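Local coordinates for SusD-like protein BACOVA_02651 (Bacteroides ovatus, PDB 5E75) that binds polysaccharide at the cell surface and probably captures xyloglucan before its transport into the periplasm for degradation, at residues A[294-297]-A[298-301]; A[285-288]-A[289-293]; A[89-92]-A[93-97]. All coordinates share one frame; numbering follows the deposited sequence.

Contact 1. Residues A[294-297]-A[298-301]; sequences LADT and LRRN
R299 NH2 is held by two acids, D296 OD2 at 3.0 Å and E410. R299 NE donates a hydrogen bond to D296 OD1, also at 3.0 Å, on the syn lone pair. The guanidinium thus grips the D296 carboxylate side-on, one nitrogen to each oxygen, but NH2 comes from above the carboxylate plane. The two flat groups are not coplanar; their planes stand 57° apart. D296 CG is turned away from its backbone N (chi1 -163°), and the arginine chain bends at chi3 (-69°) to bring NE back to the acid. D296 sits at the N-cap of helix 297-303 and is the centre of an inverse gamma turn, yet its carboxylate makes no capping bond. The first helical bonds come from the backbone: R300 N to D296 O at 3.2 Å and N301 N to T297 O at 2.8 Å. One turn on, R300 NH2 donates to N301 OD1 at 3.0 Å, and S309 shares that oxygen. R299 also forms a salt bridge with E414, and both glutamates tie this helix start to helix 404-415. A leucine in place of R299 would probably leave the buried D296 carboxylate, E410 and E414 without their shared positive partner.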
ATOM      1  N   LEU A 294       2.863   1.177 -23.589  1.00 11.94           N
ATOM      2  CA  LEU A 294       2.647   2.399 -24.354  1.00 13.84           C
ATOM      3  C   LEU A 294       1.184   2.835 -24.349  1.00 11.46           C
ATOM      4  O   LEU A 294       0.899   4.027 -24.209  1.00 13.74           O
ATOM      5  CB  LEU A 294       3.141   2.219 -25.785  1.00 16.93           C
ATOM      6  CG  LEU A 294       3.037   3.430 -26.714  1.00 20.88           C
ATOM      7  CD1 LEU A 294       3.711   4.663 -26.138  1.00 28.55           C
ATOM      8  CD2 LEU A 294       3.667   3.038 -28.042  1.00 23.86           C
ATOM      9  N   ALA A 295       0.272   1.870 -24.441  1.00 12.97           N
ATOM     10  CA  ALA A 295      -1.148   2.150 -24.466  1.00 12.57           C
ATOM     11  C   ALA A 295      -1.711   2.512 -23.095  1.00 12.85           C
ATOM     12  O   ALA A 295      -2.818   3.027 -23.021  1.00 13.64           O
ATOM     13  CB  ALA A 295      -1.902   0.962 -25.033  1.00 14.32           C
ATOM     14  N   ASP A 296      -0.946   2.268 -22.027  1.00 10.95           N
ATOM     15  CA  ASP A 296      -1.446   2.397 -20.635  1.00 10.91           C
ATOM     16  C   ASP A 296      -1.277   3.817 -20.104  1.00 11.29           C
ATOM     17  O   ASP A 296      -0.783   4.028 -18.991  1.00 14.41           O
ATOM     18  CB  ASP A 296      -0.703   1.385 -19.753  1.00 10.41           C
ATOM     19  CG  ASP A 296      -1.371   1.102 -18.413  1.00 13.97           C
ATOM     20  OD1 ASP A 296      -2.497   1.529 -18.177  1.00 14.89           O
ATOM     21  OD2 ASP A 296      -0.714   0.409 -17.618  1.00 14.82           O
ATOM     22  N   THR A 297      -1.753   4.791 -20.873  1.00 11.05           N
ATOM     23  CA  THR A 297      -1.599   6.194 -20.511  1.00 12.48           C
ATOM     24  C   THR A 297      -2.534   6.633 -19.392  1.00 11.74           C
ATOM     25  O   THR A 297      -2.234   7.600 -18.691  1.00 11.69           O
ATOM     26  CB  THR A 297      -1.782   7.106 -21.732  1.00 14.21           C
ATOM     27  OG1 THR A 297      -3.074   6.898 -22.292  1.00 17.42           O
ATOM     28  CG2 THR A 297      -0.721   6.798 -22.771  1.00 19.64           C
ATOM     29  N   LEU A 298      -3.655   5.943 -19.207  1.00 10.22           N
ATOM     30  CA  LEU A 298      -4.611   6.359 -18.179  1.00 11.30           C
ATOM     31  C   LEU A 298      -4.030   6.092 -16.787  1.00 10.63           C
ATOM     32  O   LEU A 298      -4.059   6.962 -15.915  1.00 11.15           O
ATOM     33  CB  LEU A 298      -5.976   5.677 -18.357  1.00 11.97           C
ATOM     34  CG  LEU A 298      -6.638   5.919 -19.721  1.00 14.72           C
ATOM     35  CD1 LEU A 298      -7.956   5.183 -19.774  1.00 17.45           C
ATOM     36  CD2 LEU A 298      -6.854   7.402 -20.004  1.00 21.44           C
ATOM     37  N   ARG A 299      -3.495   4.898 -16.583  1.00  9.47           N
ATOM     38  CA  ARG A 299      -2.889   4.594 -15.302  1.00  8.82           C
ATOM     39  C   ARG A 299      -1.590   5.384 -15.115  1.00  9.13           C
ATOM     40  O   ARG A 299      -1.316   5.887 -14.023  1.00  9.73           O
ATOM     41  CB  ARG A 299      -2.658   3.092 -15.119  1.00 10.24           C
ATOM     42  CG  ARG A 299      -3.960   2.291 -14.965  1.00  9.35           C
ATOM     43  CD  ARG A 299      -3.705   0.858 -14.508  1.00  9.58           C
ATOM     44  NE  ARG A 299      -3.062   0.093 -15.562  1.00  9.09           N
ATOM     45  CZ  ARG A 299      -3.017  -1.235 -15.629  1.00  8.76           C
ATOM     46  NH1 ARG A 299      -3.561  -1.975 -14.680  1.00  9.55           N
ATOM     47  NH2 ARG A 299      -2.423  -1.819 -16.674  1.00  9.26           N
ATOM     48  N   ARG A 300      -0.806   5.547 -16.174  1.00  9.05           N
ATOM     49  CA  ARG A 300       0.420   6.325 -16.042  1.00 10.01           C
ATOM     50  C   ARG A 300       0.086   7.764 -15.642  1.00  9.30           C
ATOM     51  O   ARG A 300       0.643   8.283 -14.684  1.00  8.67           O
ATOM     52  CB  ARG A 300       1.236   6.313 -17.344  1.00 10.21           C
ATOM     53  CG  ARG A 300       2.628   6.925 -17.156  1.00 11.79           C
ATOM     54  CD  ARG A 300       3.272   7.369 -18.459  1.00 14.62           C
ATOM     55  NE  ARG A 300       2.501   8.466 -19.023  1.00 15.76           N
ATOM     56  CZ  ARG A 300       2.358   8.720 -20.318  1.00 16.13           C
ATOM     57  NH1 ARG A 300       2.982   7.993 -21.242  1.00 16.60           N
ATOM     58  NH2 ARG A 300       1.594   9.736 -20.687  1.00 16.80           N
ATOM     59  N   ASN A 301      -0.833   8.403 -16.356  1.00  8.84           N
ATOM     60  CA  ASN A 301      -1.124   9.814 -16.067  1.00 10.27           C
ATOM     61  C   ASN A 301      -1.715  10.017 -14.678  1.00  8.90           C
ATOM     62  O   ASN A 301      -1.458  11.053 -14.025  1.00 10.19           O
ATOM     63  CB  ASN A 301      -2.104  10.411 -17.099  1.00 11.67           C
ATOM     64  CG  ASN A 301      -1.471  10.695 -18.430  1.00 11.26           C
ATOM     65  OD1 ASN A 301      -0.253  10.733 -18.566  1.00 12.47           O
ATOM     66  ND2 ASN A 301      -2.317  10.904 -19.442  1.00 14.80           N
TER
HETATM   67  O   HOH W   1      -4.261   3.048 -18.838  1.00 16.64           O

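Contact 2. Residues A[285-288]-A[289-293]; sequences SIDM and LQQYE
M288 CG lies opposite its backbone N (chi1 -179°), and bends at chi2 (68°) and chi3 carry CE toward the ring of Y292, four residues on. Y292 CG lies opposite its own carbonyl carbon, beside the backbone N, and from there the ring meets the methionine. This is an i to i+4 contact running from the short helix 286-291 to the residue just past it. The first turn of that helix is closed by an N-cap. S285 is the cap residue: its OG accepts from M288 N at 2.9 Å, and the same hydroxyl also bonds to the backbone O of N49. L289 N then donates to S285 O at 2.9 Å in a nearly straight bond (169°). Q290 N follows with I286 O at 3.0 Å. At the last turn the pattern tightens. Q291 N bonds to M288 O at 2.9 Å, while its bond to D287 O is weak.

Side chains pack along the same helix. I286 and Q290 run side by side and point the same way, with I286 CG2 3.7 Å from Q290 NE2. The aliphatic part of Q290 lies along the I286 carbonyl, CG being 3.2 Å from I286 O. D287 turns its carboxylate to partners elsewhere: R412 of helix 404-415 in a salt bridge and Q443 through a hydrogen bond. F304 packs on both M288 and Y292, and V413 of the same helix 404-415 also touches the tyrosine. The methionine methyl is at the phenol end of the ring, with M288 CE 3.8 Å from Y292 CZ and 3.6 Å from Y292 OH.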
ATOM      1  N   SER A 285      10.301   6.556 -10.880  1.00  9.62           N
ATOM      2  CA  SER A 285      11.600   6.061 -11.282  1.00  9.47           C
ATOM      3  C   SER A 285      11.603   5.701 -12.753  1.00  8.79           C
ATOM      4  O   SER A 285      10.572   5.469 -13.365  1.00  9.42           O
ATOM      5  CB  SER A 285      12.018   4.863 -10.451  1.00 10.15           C
ATOM      6  OG  SER A 285      11.195   3.745 -10.722  1.00  9.54           O
ATOM      7  N   ILE A 286      12.796   5.665 -13.340  1.00  9.47           N
ATOM      8  CA  ILE A 286      12.927   5.238 -14.723  1.00 11.38           C
ATOM      9  C   ILE A 286      12.321   3.833 -14.887  1.00  9.41           C
ATOM     10  O   ILE A 286      11.523   3.593 -15.794  1.00  9.85           O
ATOM     11  CB  ILE A 286      14.393   5.288 -15.129  1.00 10.42           C
ATOM     12  CG1 ILE A 286      14.916   6.728 -15.103  1.00 13.20           C
ATOM     13  CG2 ILE A 286      14.574   4.690 -16.539  1.00 12.74           C
ATOM     14  CD1 ILE A 286      16.443   6.851 -15.325  1.00 14.64           C
ATOM     15  N   ASP A 287      12.692   2.921 -13.988  1.00  9.48           N
ATOM     16  CA  ASP A 287      12.171   1.557 -13.975  1.00  9.85           C
ATOM     17  C   ASP A 287      10.640   1.534 -13.887  1.00  9.36           C
ATOM     18  O   ASP A 287       9.971   0.870 -14.687  1.00 10.41           O
ATOM     19  CB  ASP A 287      12.859   0.813 -12.812  1.00 11.14           C
ATOM     20  CG  ASP A 287      12.076  -0.387 -12.277  1.00 10.90           C
ATOM     21  OD1 ASP A 287      11.659  -1.264 -13.054  1.00 14.04           O
ATOM     22  OD2 ASP A 287      11.908  -0.439 -11.040  1.00 12.07           O
ATOM     23  N   MET A 288      10.070   2.257 -12.928  1.00  8.94           N
ATOM     24  CA  MET A 288       8.618   2.289 -12.777  1.00  8.33           C
ATOM     25  C   MET A 288       7.922   2.828 -14.029  1.00  8.36           C
ATOM     26  O   MET A 288       6.944   2.251 -14.523  1.00  8.94           O
ATOM     27  CB  MET A 288       8.255   3.149 -11.585  1.00  9.06           C
ATOM     28  CG  MET A 288       6.756   3.232 -11.323  1.00  9.11           C
ATOM     29  SD  MET A 288       6.072   1.651 -10.759  1.00 11.48           S
ATOM     30  CE  MET A 288       4.845   1.296 -12.012  1.00 17.36           C
ATOM     31  N   LEU A 289       8.442   3.930 -14.574  1.00  9.64           N
ATOM     32  CA  LEU A 289       7.838   4.513 -15.767  1.00  8.99           C
ATOM     33  C   LEU A 289       7.861   3.533 -16.935  1.00 10.73           C
ATOM     34  O   LEU A 289       6.926   3.491 -17.737  1.00 11.40           O
ATOM     35  CB  LEU A 289       8.510   5.836 -16.148  1.00 10.34           C
ATOM     36  CG  LEU A 289       8.204   6.989 -15.204  1.00 11.75           C
ATOM     37  CD1 LEU A 289       9.182   8.128 -15.464  1.00 11.66           C
ATOM     38  CD2 LEU A 289       6.771   7.458 -15.349  1.00 12.14           C
ATOM     39  N   GLN A 290       8.911   2.729 -17.030  1.00 10.60           N
ATOM     40  CA  GLN A 290       9.003   1.763 -18.118  1.00  9.86           C
ATOM     41  C   GLN A 290       8.032   0.604 -17.959  1.00  9.62           C
ATOM     42  O   GLN A 290       7.808  -0.161 -18.894  1.00 11.37           O
ATOM     43  CB  GLN A 290      10.431   1.228 -18.237  1.00 12.96           C
ATOM     44  CG  GLN A 290      11.406   2.257 -18.754  1.00 15.12           C
ATOM     45  CD  GLN A 290      12.854   1.818 -18.625  1.00 22.91           C
ATOM     46  OE1 GLN A 290      13.182   0.939 -17.823  1.00 27.21           O
ATOM     47  NE2 GLN A 290      13.734   2.461 -19.392  1.00 28.11           N
ATOM     48  N   GLN A 291       7.453   0.437 -16.774  1.00  8.70           N
ATOM     49  CA  GLN A 291       6.476  -0.633 -16.574  1.00  9.57           C
ATOM     50  C   GLN A 291       5.175  -0.353 -17.317  1.00  9.69           C
ATOM     51  O   GLN A 291       4.466  -1.288 -17.709  1.00 11.05           O
ATOM     52  CB  GLN A 291       6.156  -0.860 -15.085  1.00 10.24           C
ATOM     53  CG  GLN A 291       7.354  -1.220 -14.228  1.00 10.77           C
ATOM     54  CD  GLN A 291       8.151  -2.359 -14.785  1.00 11.93           C
ATOM     55  OE1 GLN A 291       9.320  -2.200 -15.157  1.00 14.41           O
ATOM     56  NE2 GLN A 291       7.536  -3.508 -14.869  1.00 12.60           N
ATOM     57  N   TYR A 292       4.823   0.914 -17.494  1.00  9.39           N
ATOM     58  CA  TYR A 292       3.595   1.229 -18.210  1.00  9.69           C
ATOM     59  C   TYR A 292       3.752   0.903 -19.689  1.00 10.74           C
ATOM     60  O   TYR A 292       4.628   1.432 -20.373  1.00 10.65           O
ATOM     61  CB  TYR A 292       3.207   2.700 -18.038  1.00  9.19           C
ATOM     62  CG  TYR A 292       3.024   3.094 -16.589  1.00  8.23           C
ATOM     63  CD1 TYR A 292       1.846   2.814 -15.905  1.00  9.66           C
ATOM     64  CD2 TYR A 292       4.051   3.720 -15.898  1.00  9.41           C
ATOM     65  CE1 TYR A 292       1.692   3.148 -14.558  1.00  8.74           C
ATOM     66  CE2 TYR A 292       3.911   4.052 -14.551  1.00 10.55           C
ATOM     67  CZ  TYR A 292       2.730   3.773 -13.899  1.00  8.79           C
ATOM     68  OH  TYR A 292       2.603   4.102 -12.566  1.00 10.07           O
ATOM     69  N   GLU A 293       2.880   0.041 -20.182  1.00 11.28           N
ATOM     70  CA  GLU A 293       2.833  -0.224 -21.615  1.00  9.55           C
ATOM     71  C   GLU A 293       2.453   1.059 -22.334  1.00  9.75           C
ATOM     72  O   GLU A 293       1.825   1.944 -21.765  1.00 11.19           O
ATOM     73  CB  GLU A 293       1.841  -1.353 -21.885  1.00 11.38           C
ATOM     74  CG  GLU A 293       2.329  -2.672 -21.261  1.00 11.36           C
ATOM     75  CD  GLU A 293       1.332  -3.811 -21.316  1.00 15.94           C
ATOM     76  OE1 GLU A 293       0.479  -3.823 -22.215  1.00 15.56           O
ATOM     77  OE2 GLU A 293       1.407  -4.703 -20.436  1.00 16.86           O
TER

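Contact 3. Residues A[89-92]-A[93-97]; sequences VINA and VETQT
The backbone is helical through T95, with V93 N bonded to V89 O at 3.0 Å and Q96 N to A92 O at 2.7 Å. Between these two, the bonds of E94 N and T95 N are weak. The side chain of T95 adds a bond here. Its hydroxyl donates to N91 O at 3.1 Å. T95 OG1 sits between the backbone N and the carbonyl carbon of its own residue (chi1 70°), which places it above the plane of the N91 carbonyl. T95 CG2 meets the N91 amide, 3.7 Å from N91 OD1. This is the C-terminal end of the long helix 70-95, and Q96 is the first residue to leave helical angles. Just beyond it, T97 turns back and its OG1 donates to V93 O at 2.7 Å, so a side chain bonds to a carbonyl of the last turn. I90 and E94 lie alongside each other, with I90 CG2 3.8 Å from E94 OE2. V93 packs on K106, A109 and I110 of helix 103-125, and I90 touches R117 of that helix. Y14 touches A92 and Q96, where Q96 OE1 stands 3.8 Å from A92 CB.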
ATOM      1  N   VAL A  89     -10.084  -1.524  22.138  1.00 12.30           N
ATOM      2  CA  VAL A  89     -11.466  -1.674  21.691  1.00 11.14           C
ATOM      3  C   VAL A  89     -12.055  -3.017  22.122  1.00 13.10           C
ATOM      4  O   VAL A  89     -13.174  -3.078  22.629  1.00 13.95           O
ATOM      5  CB  VAL A  89     -11.571  -1.525  20.148  1.00 12.15           C
ATOM      6  CG1 VAL A  89     -12.921  -2.009  19.623  1.00 13.87           C
ATOM      7  CG2 VAL A  89     -11.332  -0.095  19.761  1.00 14.46           C
ATOM      8  N   ILE A  90     -11.319  -4.103  21.931  1.00 11.02           N
ATOM      9  CA  ILE A  90     -11.810  -5.421  22.310  1.00 12.17           C
ATOM     10  C   ILE A  90     -12.097  -5.438  23.818  1.00 14.91           C
ATOM     11  O   ILE A  90     -13.135  -5.946  24.254  1.00 16.47           O
ATOM     12  CB  ILE A  90     -10.814  -6.525  21.884  1.00 13.59           C
ATOM     13  CG1 ILE A  90     -10.748  -6.625  20.355  1.00 14.86           C
ATOM     14  CG2 ILE A  90     -11.208  -7.879  22.465  1.00 15.50           C
ATOM     15  CD1 ILE A  90      -9.532  -7.385  19.862  1.00 15.34           C
ATOM     16  N   ASN A  91     -11.194  -4.858  24.597  1.00 11.68           N
ATOM     17  CA  ASN A  91     -11.382  -4.768  26.055  1.00 14.46           C
ATOM     18  C   ASN A  91     -12.601  -3.914  26.398  1.00 15.10           C
ATOM     19  O   ASN A  91     -13.378  -4.275  27.287  1.00 15.73           O
ATOM     20  CB  ASN A  91     -10.119  -4.202  26.722  1.00 13.75           C
ATOM     21  CG  ASN A  91     -10.288  -3.947  28.231  1.00 19.80           C
ATOM     22  OD1 ASN A  91     -10.247  -4.877  29.024  1.00 30.38           O
ATOM     23  ND2 ASN A  91     -10.453  -2.683  28.612  1.00 25.56           N
ATOM     24  N   ALA A  92     -12.771  -2.787  25.720  1.00 14.27           N
ATOM     25  CA  ALA A  92     -13.900  -1.891  25.997  1.00 13.96           C
ATOM     26  C   ALA A  92     -15.240  -2.554  25.701  1.00 15.43           C
ATOM     27  O   ALA A  92     -16.234  -2.305  26.405  1.00 14.06           O
ATOM     28  CB  ALA A  92     -13.771  -0.599  25.214  1.00 18.25           C
ATOM     29  N   VAL A  93     -15.297  -3.372  24.660  1.00 14.06           N
ATOM     30  CA  VAL A  93     -16.526  -4.093  24.331  1.00 14.82           C
ATOM     31  C   VAL A  93     -16.916  -4.986  25.507  1.00 19.88           C
ATOM     32  O   VAL A  93     -18.098  -5.107  25.855  1.00 18.76           O
ATOM     33  CB  VAL A  93     -16.358  -4.936  23.053  1.00 14.05           C
ATOM     34  CG1 VAL A  93     -17.520  -5.928  22.901  1.00 16.16           C
ATOM     35  CG2 VAL A  93     -16.243  -4.011  21.839  1.00 14.67           C
ATOM     36  N   GLU A  94     -15.905  -5.569  26.140  1.00 19.85           N
ATOM     37  CA  GLU A  94     -16.117  -6.536  27.203  1.00 26.12           C
ATOM     38  C   GLU A  94     -16.250  -5.895  28.585  1.00 24.25           C
ATOM     39  O   GLU A  94     -16.794  -6.539  29.483  1.00 35.69           O
ATOM     40  CB  GLU A  94     -14.992  -7.580  27.167  1.00 28.06           C
ATOM     41  CG  GLU A  94     -14.937  -8.357  25.842  1.00 37.39           C
ATOM     42  CD  GLU A  94     -13.612  -9.063  25.591  1.00 46.72           C
ATOM     43  OE1 GLU A  94     -12.620  -8.764  26.291  1.00 46.14           O
ATOM     44  OE2 GLU A  94     -13.563  -9.920  24.680  1.00 48.40           O
ATOM     45  N   THR A  95     -15.812  -4.647  28.768  1.00 18.92           N
ATOM     46  CA  THR A  95     -15.855  -3.986  30.089  1.00 20.81           C
ATOM     47  C   THR A  95     -16.621  -2.661  30.166  1.00 25.42           C
ATOM     48  O   THR A  95     -16.950  -2.201  31.266  1.00 26.18           O
ATOM     49  CB  THR A  95     -14.426  -3.684  30.622  1.00 23.20           C
ATOM     50  OG1 THR A  95     -13.824  -2.634  29.846  1.00 22.60           O
ATOM     51  CG2 THR A  95     -13.555  -4.925  30.567  1.00 25.11           C
ATOM     52  N   GLN A  96     -16.902  -2.032  29.028  1.00 20.87           N
ATOM     53  CA  GLN A  96     -17.450  -0.674  29.036  1.00 21.42           C
ATOM     54  C   GLN A  96     -18.764  -0.550  28.284  1.00 20.00           C
ATOM     55  O   GLN A  96     -19.186   0.554  27.957  1.00 25.29           O
ATOM     56  CB  GLN A  96     -16.430   0.315  28.464  1.00 22.31           C
ATOM     57  CG  GLN A  96     -15.146   0.397  29.264  1.00 32.42           C
ATOM     58  CD  GLN A  96     -14.143   1.356  28.665  1.00 39.27           C
ATOM     59  OE1 GLN A  96     -14.453   2.096  27.732  1.00 42.76           O
ATOM     60  NE2 GLN A  96     -12.927   1.349  29.199  1.00 45.57           N
ATOM     61  N   THR A  97     -19.418  -1.671  28.022  1.00 19.70           N
ATOM     62  CA  THR A  97     -20.732  -1.634  27.383  1.00 24.80           C
ATOM     63  C   THR A  97     -21.829  -1.992  28.377  1.00 29.61           C
ATOM     64  O   THR A  97     -21.699  -2.940  29.147  1.00 28.42           O
ATOM     65  CB  THR A  97     -20.807  -2.566  26.170  1.00 21.41           C
ATOM     66  OG1 THR A  97     -20.437  -3.896  26.555  1.00 27.67           O
ATOM     67  CG2 THR A  97     -19.874  -2.069  25.075  1.00 21.90           C
TER

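Contact 3 comes first along the chain, then contact 2, then contact 1. Contacts 1 and 2 are neighbours, with centres 11 Å apart. Their helices, 297-303 and 286-291, follow one another, and both pack against helix 404-415. They touch where R300 CG lies 3.7 Å from Y292 CD2, so the tyrosine rests on the helix of contact 1. Contact 3 is on the other side of the chain's centre, about 48 Å between centres from each. It closes helix 70-95 in the N-terminal family region, while the other two lie in the SusD family region. Contact 1 is a helix start, contact 2 a whole short helix, contact 3 a helix end, in two distant parts of the fold.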